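BSU-2delta mutant (Bacillus subtilis, PDB 6W5F) is probably a class D beta-lactamase, a serine enzyme of the penicillin-binding-protein superfamily that hydrolyses the amide bond of beta-lactam antibiotics. Local coordinates at residues 33-38 and 57-62; 73-78 and 163-168; 78-83 and 119-124. One frame throughout, in Å; residues are numbered along the deposited sequence. Where two conformers were deposited one is given.

Interaction 1 (33-38 and 57-62); sequences NVSKMN and KDQTFV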
loop_
_atom_site.group_PDB
_atom_site.type_symbol
_atom_site.label_atom_id
_atom_site.label_comp_id
_atom_site.label_asym_id
_atom_site.label_seq_id
_atom_site.Cartn_x
_atom_site.Cartn_y
_atom_site.Cartn_z
ATOM N N ASN B 33 15.086 -12.820 13.128
ATOM C CA ASN B 33 13.861 -13.249 13.783
ATOM C C ASN B 33 13.153 -12.034 14.366
ATOM O O ASN B 33 13.779 -11.188 15.012
ATOM C CB ASN B 33 14.168 -14.253 14.897
ATOM C CG ASN B 33 14.744 -15.561 14.382
ATOM O OD1 ASN B 33 14.384 -16.030 13.307
ATOM N ND2 ASN B 33 15.615 -16.182 15.182
ATOM N N VAL B 34 11.831 -11.959 14.171
ATOM C CA VAL B 34 11.122 -10.729 14.520
ATOM C C VAL B 34 10.557 -10.699 15.936
ATOM O O VAL B 34 10.145 -9.623 16.393
ATOM C CB VAL B 34 9.968 -10.431 13.535
ATOM C CG1 VAL B 34 10.495 -10.329 12.102
ATOM C CG2 VAL B 34 8.848 -11.471 13.643
ATOM N N SER B 35 10.540 -11.826 16.655
ATOM C CA SER B 35 9.751 -11.894 17.889
ATOM C C SER B 35 10.259 -10.951 18.976
ATOM O O SER B 35 9.457 -10.457 19.783
ATOM C CB SER B 35 9.722 -13.320 18.434
ATOM O OG SER B 35 8.935 -14.163 17.611
ATOM N N LYS B 36 11.566 -10.684 19.024
ATOM C CA LYS B 36 12.143 -9.873 20.087
ATOM C C LYS B 36 12.399 -8.431 19.663
ATOM O O LYS B 36 13.156 -7.720 20.335
ATOM C CB LYS B 36 13.436 -10.512 20.590
ATOM C CG LYS B 36 13.261 -11.917 21.131
ATOM C CD LYS B 36 12.147 -11.970 22.162
ATOM C CE LYS B 36 12.080 -13.326 22.831
ATOM N NZ LYS B 36 10.979 -13.402 23.845
ATOM N N MET B 37 11.780 -7.981 18.578
ATOM C CA MET B 37 11.954 -6.600 18.160
ATOM C C MET B 37 11.360 -5.652 19.193
ATOM O O MET B 37 10.457 -6.008 19.951
ATOM C CB MET B 37 11.293 -6.376 16.799
ATOM C CG MET B 37 11.989 -7.103 15.665
ATOM S SD MET B 37 11.189 -6.873 14.065
ATOM C CE MET B 37 11.213 -5.091 13.884
ATOM N N ASN B 38 11.878 -4.426 19.221
ATOM C CA ASN B 38 11.280 -3.367 20.024
ATOM C C ASN B 38 11.360 -2.078 19.227
ATOM O O ASN B 38 12.446 -1.679 18.798
ATOM C CB ASN B 38 11.972 -3.209 21.379
ATOM C CG ASN B 38 11.343 -2.116 22.217
ATOM O OD1 ASN B 38 11.436 -0.933 21.883
ATOM N ND2 ASN B 38 10.678 -2.506 23.298
ATOM N N LYS B 57 9.760 -17.548 7.777
ATOM C CA LYS B 57 9.509 -18.271 9.014
ATOM C C LYS B 57 8.058 -18.205 9.460
ATOM O O LYS B 57 7.695 -18.902 10.419
ATOM C CB LYS B 57 10.413 -17.738 10.127
ATOM C CG LYS B 57 11.880 -17.975 9.848
ATOM C CD LYS B 57 12.719 -17.856 11.089
ATOM C CE LYS B 57 14.105 -18.428 10.843
ATOM N NZ LYS B 57 14.910 -18.513 12.099
ATOM N N ASP B 58 7.228 -17.405 8.785
ATOM C CA ASP B 58 5.806 -17.289 9.098
ATOM C C ASP B 58 5.594 -16.845 10.547
ATOM O O ASP B 58 4.872 -17.475 11.319
ATOM C CB ASP B 58 5.078 -18.600 8.806
ATOM C CG ASP B 58 3.570 -18.442 8.757
ATOM O OD1 ASP B 58 3.073 -17.298 8.680
ATOM O OD2 ASP B 58 2.879 -19.474 8.809
ATOM N N GLN B 59 6.245 -15.746 10.915
ATOM C CA GLN B 59 6.095 -15.146 12.232
ATOM C C GLN B 59 5.830 -13.662 12.059
ATOM O O GLN B 59 6.291 -13.047 11.095
ATOM C CB GLN B 59 7.342 -15.350 13.107
ATOM C CG GLN B 59 7.507 -16.757 13.662
ATOM C CD GLN B 59 8.667 -16.850 14.632
ATOM O OE1 GLN B 59 9.832 -16.864 14.230
ATOM N NE2 GLN B 59 8.355 -16.888 15.916
ATOM N N THR B 60 5.089 -13.087 13.004
ATOM C CA THR B 60 4.680 -11.691 12.920
ATOM C C THR B 60 4.979 -10.982 14.230
ATOM O O THR B 60 4.638 -11.484 15.309
ATOM C CB THR B 60 3.192 -11.569 12.588
ATOM O OG1 THR B 60 2.906 -12.368 11.436
ATOM C CG2 THR B 60 2.823 -10.114 12.284
ATOM N N PHE B 61 5.633 -9.831 14.123
ATOM C CA PHE B 61 5.798 -8.886 15.217
ATOM C C PHE B 61 4.754 -7.785 15.085
ATOM O O PHE B 61 4.538 -7.253 13.991
ATOM C CB PHE B 61 7.206 -8.271 15.214
ATOM C CG PHE B 61 7.353 -7.088 16.133
ATOM C CD1 PHE B 61 7.514 -7.265 17.500
ATOM C CD2 PHE B 61 7.323 -5.797 15.630
ATOM C CE1 PHE B 61 7.642 -6.172 18.345
ATOM C CE2 PHE B 61 7.453 -4.698 16.469
ATOM C CZ PHE B 61 7.613 -4.887 17.829
ATOM N N VAL B 62 4.105 -7.446 16.199
ATOM C CA VAL B 62 3.088 -6.402 16.221
ATOM C C VAL B 62 3.380 -5.467 17.379
ATOM O O VAL B 62 3.520 -5.915 18.526
ATOM C CB VAL B 62 1.665 -6.967 16.346
ATOM C CG1 VAL B 62 0.638 -5.824 16.405
ATOM C CG2 VAL B 62 1.359 -7.903 15.195
HETATM O O HOH W 1 10.810 -14.166 12.648
HETATM O O HOH W 2 11.037 -15.029 16.146
#
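Met37 lies against the ring of Phe61. Its CB sits 3.8 Å from the ring centroid and only 6° off the normal, a CH-pi contact over one face. Met37 SD is farther out and oblique, 4.8 Å from the same centroid, and makes a looser Met-aromatic contact. The ring comes under the methionine because Phe61 CG is anti to its backbone N (chi1 168°). Beside the ring, Val34 CB packs 3.9 Å from Phe61 CB.

The segment 33-38 holds a type I turn from Val34 to Met37. It runs outside strand 59-63, an outermost strand of the main antiparallel sheet, and no backbone hydrogen bond joins the two. Phe61 pairs instead with Leu52 of strand 48-54, which Val34 and Met37 also touch. Where that hairpin turns, Asp58 and Gln59 face Asp54 in a G1 beta bulge.

The polar contacts lie at the exposed end. Lys57 NZ donates to Asn33 OD1 at 2.8 Å, in the carbonyl plane and on a lone pair. Gln59 OE1 accepts from two waters. One accepts from Val34 N, and the other is hydrogen-bonded to Ser35 OG at 2.7 Å.

Interaction 2 (73-78 and 163-168); sequences TPQSTF and WLQSSL
Gln75 OE1 is gripped from both segments. In the conformer given, Thr73 OG1 donates to it at 2.7 Å, tilted 32° from the carbonyl plane. Gln165 N donates to Gln75 OE1 at 2.9 Å, in the plane and on a lone pair. The other half of the amide is held too. Gln75 NE2 gives a nearly straight bond to Gln165 OE1 at 3.0 Å, and it is also bonded to Thr217 O of strand 209-218. The two glutamine amide planes stand 34° apart. Gln75 CB points away from 163-168, but the chain folds back about CB-CG and brings the amide to Gln165. Its backbone adds a weak bond from Gln75 N to Trp163 O.

Next to this polar group the contact is apolar. Phe78 CB packs 3.5 Å from Trp163 CB, and Phe78 CD2 lies over one indole face, toward its rim. The planes are near parallel, at 21°, but slid apart, and the rings barely overlap. Leu168 CD2 touches Phe78 CD1 at 3.7 Å and Pro74 CG at 3.9 Å. Tyr150 and Phe162 meet the Phe78 ring edge-to-face.

Ser76-Thr77-Phe78-Lys79 fits the SxxK motif of serine beta-lactamases, in which the serine is the nucleophile, so Ser76 probably has that role here. A water in the plane of the indole links Trp163 NE1 to Ser76 OG, which also bonds a malonate ion.

Three bonds hold the Gln75 amide, and a fourth joins them in the given conformer of Thr73. With the aromatic pair beside it, the loop carrying Trp163 is tied to Gln75, just before the probable nucleophile, and to Phe78, two residues after it.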
loop_
_atom_site.group_PDB
_atom_site.type_symbol
_atom_site.label_atom_id
_atom_site.label_comp_id
_atom_site.label_asym_id
_atom_site.label_seq_id
_atom_site.Cartn_x
_atom_site.Cartn_y
_atom_site.Cartn_z
ATOM N N THR B 73 -9.780 4.270 7.050
ATOM C CA THR B 73 -9.829 4.466 5.609
ATOM C C THR B 73 -8.449 4.201 5.005
ATOM O O THR B 73 -7.428 4.601 5.580
ATOM C CB THR B 73 -10.318 5.880 5.275
ATOM O OG1 THR B 73 -9.382 6.864 5.737
ATOM C CG2 THR B 73 -11.684 6.124 5.922
ATOM N N PRO B 74 -8.376 3.520 3.853
ATOM C CA PRO B 74 -7.061 3.151 3.306
ATOM C C PRO B 74 -6.332 4.290 2.612
ATOM O O PRO B 74 -5.112 4.193 2.421
ATOM C CB PRO B 74 -7.399 2.025 2.312
ATOM C CG PRO B 74 -8.819 2.338 1.875
ATOM C CD PRO B 74 -9.490 2.887 3.122
ATOM N N GLN B 75 -7.027 5.353 2.221
ATOM C CA GLN B 75 -6.409 6.454 1.472
ATOM C C GLN B 75 -5.743 5.875 0.222
ATOM O O GLN B 75 -6.221 4.880 -0.344
ATOM C CB GLN B 75 -5.470 7.248 2.371
ATOM C CG GLN B 75 -6.131 7.806 3.609
ATOM C CD GLN B 75 -7.398 8.581 3.286
ATOM O OE1 GLN B 75 -8.505 8.115 3.551
ATOM N NE2 GLN B 75 -7.240 9.771 2.703
ATOM N N SER B 76 -4.623 6.467 -0.209
ATOM C CA SER B 76 -4.007 5.997 -1.445
ATOM C C SER B 76 -3.337 4.636 -1.324
ATOM O O SER B 76 -2.868 4.132 -2.354
ATOM C CB SER B 76 -2.997 7.016 -1.964
ATOM O OG SER B 76 -3.662 8.168 -2.471
ATOM N N THR B 77 -3.292 3.994 -0.152
ATOM C CA THR B 77 -2.855 2.594 -0.189
ATOM C C THR B 77 -3.819 1.731 -0.992
ATOM O O THR B 77 -3.444 0.631 -1.422
ATOM C CB THR B 77 -2.689 1.981 1.216
ATOM O OG1 THR B 77 -3.970 1.813 1.846
ATOM C CG2 THR B 77 -1.729 2.801 2.080
ATOM N N PHE B 78 -5.036 2.219 -1.248
ATOM C CA PHE B 78 -5.959 1.470 -2.088
ATOM C C PHE B 78 -5.519 1.448 -3.551
ATOM O O PHE B 78 -5.998 0.594 -4.301
ATOM C CB PHE B 78 -7.380 2.044 -1.986
ATOM C CG PHE B 78 -8.398 1.197 -2.691
ATOM C CD1 PHE B 78 -8.815 -0.006 -2.133
ATOM C CD2 PHE B 78 -8.898 1.570 -3.932
ATOM C CE1 PHE B 78 -9.719 -0.816 -2.791
ATOM C CE2 PHE B 78 -9.806 0.748 -4.606
ATOM C CZ PHE B 78 -10.223 -0.438 -4.025
ATOM N N TRP B 163 -12.357 5.190 -1.280
ATOM C CA TRP B 163 -11.136 4.937 -0.521
ATOM C C TRP B 163 -10.568 6.192 0.135
ATOM O O TRP B 163 -9.547 6.101 0.829
ATOM C CB TRP B 163 -10.068 4.289 -1.420
ATOM C CG TRP B 163 -9.595 5.129 -2.578
ATOM C CD1 TRP B 163 -8.504 5.954 -2.600
ATOM C CD2 TRP B 163 -10.179 5.202 -3.888
ATOM N NE1 TRP B 163 -8.375 6.540 -3.839
ATOM C CE2 TRP B 163 -9.395 6.100 -4.645
ATOM C CE3 TRP B 163 -11.290 4.602 -4.494
ATOM C CZ2 TRP B 163 -9.682 6.403 -5.977
ATOM C CZ3 TRP B 163 -11.572 4.912 -5.822
ATOM C CH2 TRP B 163 -10.771 5.801 -6.544
ATOM N N LEU B 164 -11.215 7.342 -0.042
ATOM C CA LEU B 164 -10.702 8.638 0.398
ATOM C C LEU B 164 -11.589 9.172 1.524
ATOM O O LEU B 164 -12.594 9.845 1.277
ATOM C CB LEU B 164 -10.640 9.623 -0.772
ATOM C CG LEU B 164 -9.684 9.190 -1.889
ATOM C CD1 LEU B 164 -9.801 10.106 -3.113
ATOM C CD2 LEU B 164 -8.245 9.124 -1.374
ATOM N N GLN B 165 -11.186 8.887 2.760
ATOM C CA GLN B 165 -11.892 9.302 3.973
ATOM C C GLN B 165 -13.406 9.146 3.799
ATOM O O GLN B 165 -14.202 10.066 3.999
ATOM C CB GLN B 165 -11.484 10.724 4.393
ATOM C CG GLN B 165 -11.765 11.879 3.430
ATOM C CD GLN B 165 -10.679 12.109 2.363
ATOM O OE1 GLN B 165 -9.579 11.547 2.419
ATOM N NE2 GLN B 165 -10.995 12.960 1.387
ATOM N N SER B 166 -13.787 7.921 3.433
ATOM C CA SER B 166 -15.150 7.670 3.000
ATOM C C SER B 166 -15.579 6.292 3.516
ATOM O O SER B 166 -15.222 5.915 4.643
ATOM C CB SER B 166 -15.215 7.827 1.472
ATOM O OG SER B 166 -16.448 7.409 0.894
ATOM N N SER B 167 -16.330 5.522 2.722
ATOM C CA SER B 167 -17.031 4.357 3.272
ATOM C C SER B 167 -16.113 3.163 3.524
ATOM O O SER B 167 -16.360 2.386 4.458
ATOM C CB SER B 167 -18.162 3.947 2.335
ATOM O OG SER B 167 -17.631 3.686 1.048
ATOM N N LEU B 168 -15.069 2.988 2.716
ATOM C CA LEU B 168 -14.237 1.794 2.818
ATOM C C LEU B 168 -13.253 1.917 3.976
ATOM O O LEU B 168 -12.578 2.943 4.122
ATOM C CB LEU B 168 -13.484 1.562 1.506
ATOM C CG LEU B 168 -12.524 0.368 1.458
ATOM C CD1 LEU B 168 -13.271 -0.948 1.622
ATOM C CD2 LEU B 168 -11.725 0.366 0.161
HETATM O O HOH W 3 -6.005 8.396 -4.010
#

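Interaction 3 (78-83 and 119-124); sequences FKVVNA and SAMRES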
loop_
_atom_site.group_PDB
_atom_site.type_symbol
_atom_site.label_atom_id
_atom_site.label_comp_id
_atom_site.label_asym_id
_atom_site.label_seq_id
_atom_site.Cartn_x
_atom_site.Cartn_y
_atom_site.Cartn_z
ATOM N N PHE B 78 -5.036 2.219 -1.248
ATOM C CA PHE B 78 -5.959 1.470 -2.088
ATOM C C PHE B 78 -5.519 1.448 -3.551
ATOM O O PHE B 78 -5.998 0.594 -4.301
ATOM C CB PHE B 78 -7.380 2.044 -1.986
ATOM C CG PHE B 78 -8.398 1.197 -2.691
ATOM C CD1 PHE B 78 -8.815 -0.006 -2.133
ATOM C CD2 PHE B 78 -8.898 1.570 -3.932
ATOM C CE1 PHE B 78 -9.719 -0.816 -2.791
ATOM C CE2 PHE B 78 -9.806 0.748 -4.606
ATOM C CZ PHE B 78 -10.223 -0.438 -4.025
ATOM N N LYS B 79 -4.643 2.360 -3.882
ATOM C CA LYS B 79 -4.123 2.322 -5.240
ATOM C C LYS B 79 -3.513 0.899 -5.719
ATOM O O LYS B 79 -3.471 0.441 -6.884
ATOM C CB LYS B 79 -3.105 3.416 -5.547
ATOM C CG LYS B 79 -3.695 4.797 -5.692
ATOM C CD LYS B 79 -2.626 5.828 -6.005
ATOM C CE LYS B 79 -3.185 7.236 -6.070
ATOM N NZ LYS B 79 -2.080 8.247 -6.109
ATOM N N VAL B 80 -2.950 0.227 -4.697
ATOM C CA VAL B 80 -2.416 -1.107 -4.961
ATOM C C VAL B 80 -3.521 -2.019 -5.473
ATOM O O VAL B 80 -3.341 -2.732 -6.469
ATOM C CB VAL B 80 -1.755 -1.678 -3.691
ATOM C CG1 VAL B 80 -1.324 -3.132 -3.937
ATOM C CG2 VAL B 80 -0.576 -0.816 -3.277
ATOM N N VAL B 81 -4.693 -1.981 -4.824
ATOM C CA VAL B 81 -5.810 -2.849 -5.198
ATOM C C VAL B 81 -6.414 -2.397 -6.520
ATOM O O VAL B 81 -6.711 -3.210 -7.400
ATOM C CB VAL B 81 -6.869 -2.851 -4.082
ATOM C CG1 VAL B 81 -8.121 -3.636 -4.486
ATOM C CG2 VAL B 81 -6.263 -3.389 -2.787
ATOM N N ASN B 82 -6.640 -1.094 -6.656
ATOM C CA ASN B 82 -7.160 -0.529 -7.897
ATOM C C ASN B 82 -6.302 -0.940 -9.095
ATOM O O ASN B 82 -6.822 -1.307 -10.157
ATOM C CB ASN B 82 -7.196 0.998 -7.736
ATOM C CG ASN B 82 -8.372 1.662 -8.418
ATOM O OD1 ASN B 82 -9.054 1.067 -9.239
ATOM N ND2 ASN B 82 -8.598 2.935 -8.083
ATOM N N ALA B 83 -4.979 -0.889 -8.944
ATOM C CA ALA B 83 -4.103 -1.258 -10.055
ATOM C C ALA B 83 -4.212 -2.738 -10.385
ATOM O O ALA B 83 -4.241 -3.106 -11.560
ATOM C CB ALA B 83 -2.653 -0.885 -9.740
ATOM N N SER B 119 3.260 6.169 -12.750
ATOM C CA SER B 119 3.606 7.447 -12.143
ATOM C C SER B 119 2.596 7.832 -11.077
ATOM O O SER B 119 2.974 8.356 -10.022
ATOM C CB SER B 119 3.732 8.528 -13.222
ATOM O OG SER B 119 2.440 8.956 -13.651
ATOM N N ALA B 120 1.316 7.538 -11.314
ATOM C CA ALA B 120 0.287 7.872 -10.344
ATOM C C ALA B 120 0.334 6.984 -9.105
ATOM O O ALA B 120 -0.314 7.310 -8.105
ATOM C CB ALA B 120 -1.096 7.811 -11.007
ATOM N N MET B 121 1.083 5.885 -9.125
ATOM C CA MET B 121 1.300 5.093 -7.917
ATOM C C MET B 121 2.302 5.748 -6.974
ATOM O O MET B 121 2.349 5.400 -5.788
ATOM C CB MET B 121 1.785 3.685 -8.293
ATOM C CG MET B 121 1.967 2.693 -7.129
ATOM S SD MET B 121 0.457 1.988 -6.465
ATOM C CE MET B 121 -0.015 0.881 -7.777
ATOM N N ARG B 122 3.114 6.668 -7.470
ATOM C CA ARG B 122 4.175 7.264 -6.670
ATOM C C ARG B 122 3.863 8.667 -6.178
ATOM O O ARG B 122 4.701 9.259 -5.494
ATOM C CB ARG B 122 5.466 7.318 -7.466
ATOM C CG ARG B 122 6.061 5.988 -7.768
ATOM C CD ARG B 122 7.485 6.223 -8.150
ATOM N NE ARG B 122 8.031 5.127 -8.922
ATOM C CZ ARG B 122 8.903 5.290 -9.906
ATOM N NH1 ARG B 122 9.324 6.508 -10.228
ATOM N NH2 ARG B 122 9.359 4.232 -10.552
ATOM N N GLU B 123 2.713 9.227 -6.538
ATOM C CA GLU B 123 2.363 10.585 -6.144
ATOM C C GLU B 123 0.850 10.712 -6.185
ATOM O O GLU B 123 0.144 9.770 -6.540
ATOM C CB GLU B 123 3.035 11.622 -7.043
ATOM C CG GLU B 123 2.710 11.455 -8.502
ATOM C CD GLU B 123 3.412 12.481 -9.353
ATOM O OE1 GLU B 123 4.431 12.129 -9.979
ATOM O OE2 GLU B 123 2.946 13.644 -9.384
ATOM N N SER B 124 0.354 11.890 -5.819
ATOM C CA SER B 124 -1.084 12.057 -5.614
ATOM C C SER B 124 -1.871 11.801 -6.895
ATOM O O SER B 124 -2.681 10.869 -6.940
ATOM C CB SER B 124 -1.394 13.453 -5.070
ATOM O OG SER B 124 -2.790 13.690 -5.068
#
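Lys79 NZ reaches the backbone carbonyls of the 119-124 turn. Lys79 is the lysine of the probable SxxK motif and lies in helix 79-88, the helix that usually carries this motif in the serine beta-lactamase fold. In the given conformer NZ donates to Ala120 O at 2.8 Å, nearly straight down that C=O (171°). Lys79 NZ also donates to Ser124 O at 2.8 Å, from above the carbonyl plane. Glu123 O is just as near, but its angle is too poor for a hydrogen bond. A malonate ion, probably from the crystallisation liquor, is a further partner of NZ. The side chain is extended beyond CG, which carries the amine straight across from the helix to the turn. Lys79 CD and CE each pass 3.5 Å from Ala120 O on the way.

Met121 fills the apolar side. In the conformer given, its chain leaves with CG anti to the backbone N (chi1 -176°), then bends at chi2 and chi3 to lie along the helix. Met121 SD rests 3.9 Å from Lys79 CB, and the methyl CE of Met121 ends 3.7 Å from Ala83 CB. Tyr129 and Met200 also touch Met121.

Residues 119-121 have helical backbone angles. A bond from Arg122 N to Ser119 O, at 3.1 Å, closes the turn around Ala120 and Met121. Ser124 probably matches the first residue of the Ser-X-Val/Ile motif of class D enzymes. The turn is tied to the preceding residues 110-116 by side-chain bonds: Ser119 OG to His115 ND1 and Thr116 N, Glu123 OE2 to Ser110 OG, and Ser124 OG to Trp111 NE1.

From the N terminus, interaction 1 comes first. It closes a short loop that holds strand 48-54 and fastens the N-terminal segment 33-38 to an outer strand of the main sheet. The chain then passes helix 65-68. Interaction 2 opens at 73-78 and closes a long loop at 163-168, joining the loop before helix 79-88 to the loop before helix 172-184. Interaction 3 starts within 78-83 and closes at 119-124, so it lies wholly within that longer loop. It joins helix 79-88 to the turn before helix 126-136. The two share Phe78 and touch where Trp163 CH2 meets Asn82 ND2 at 3.9 Å. Interaction 1 is remote, its nearest atoms about 17 Å from those of interaction 2.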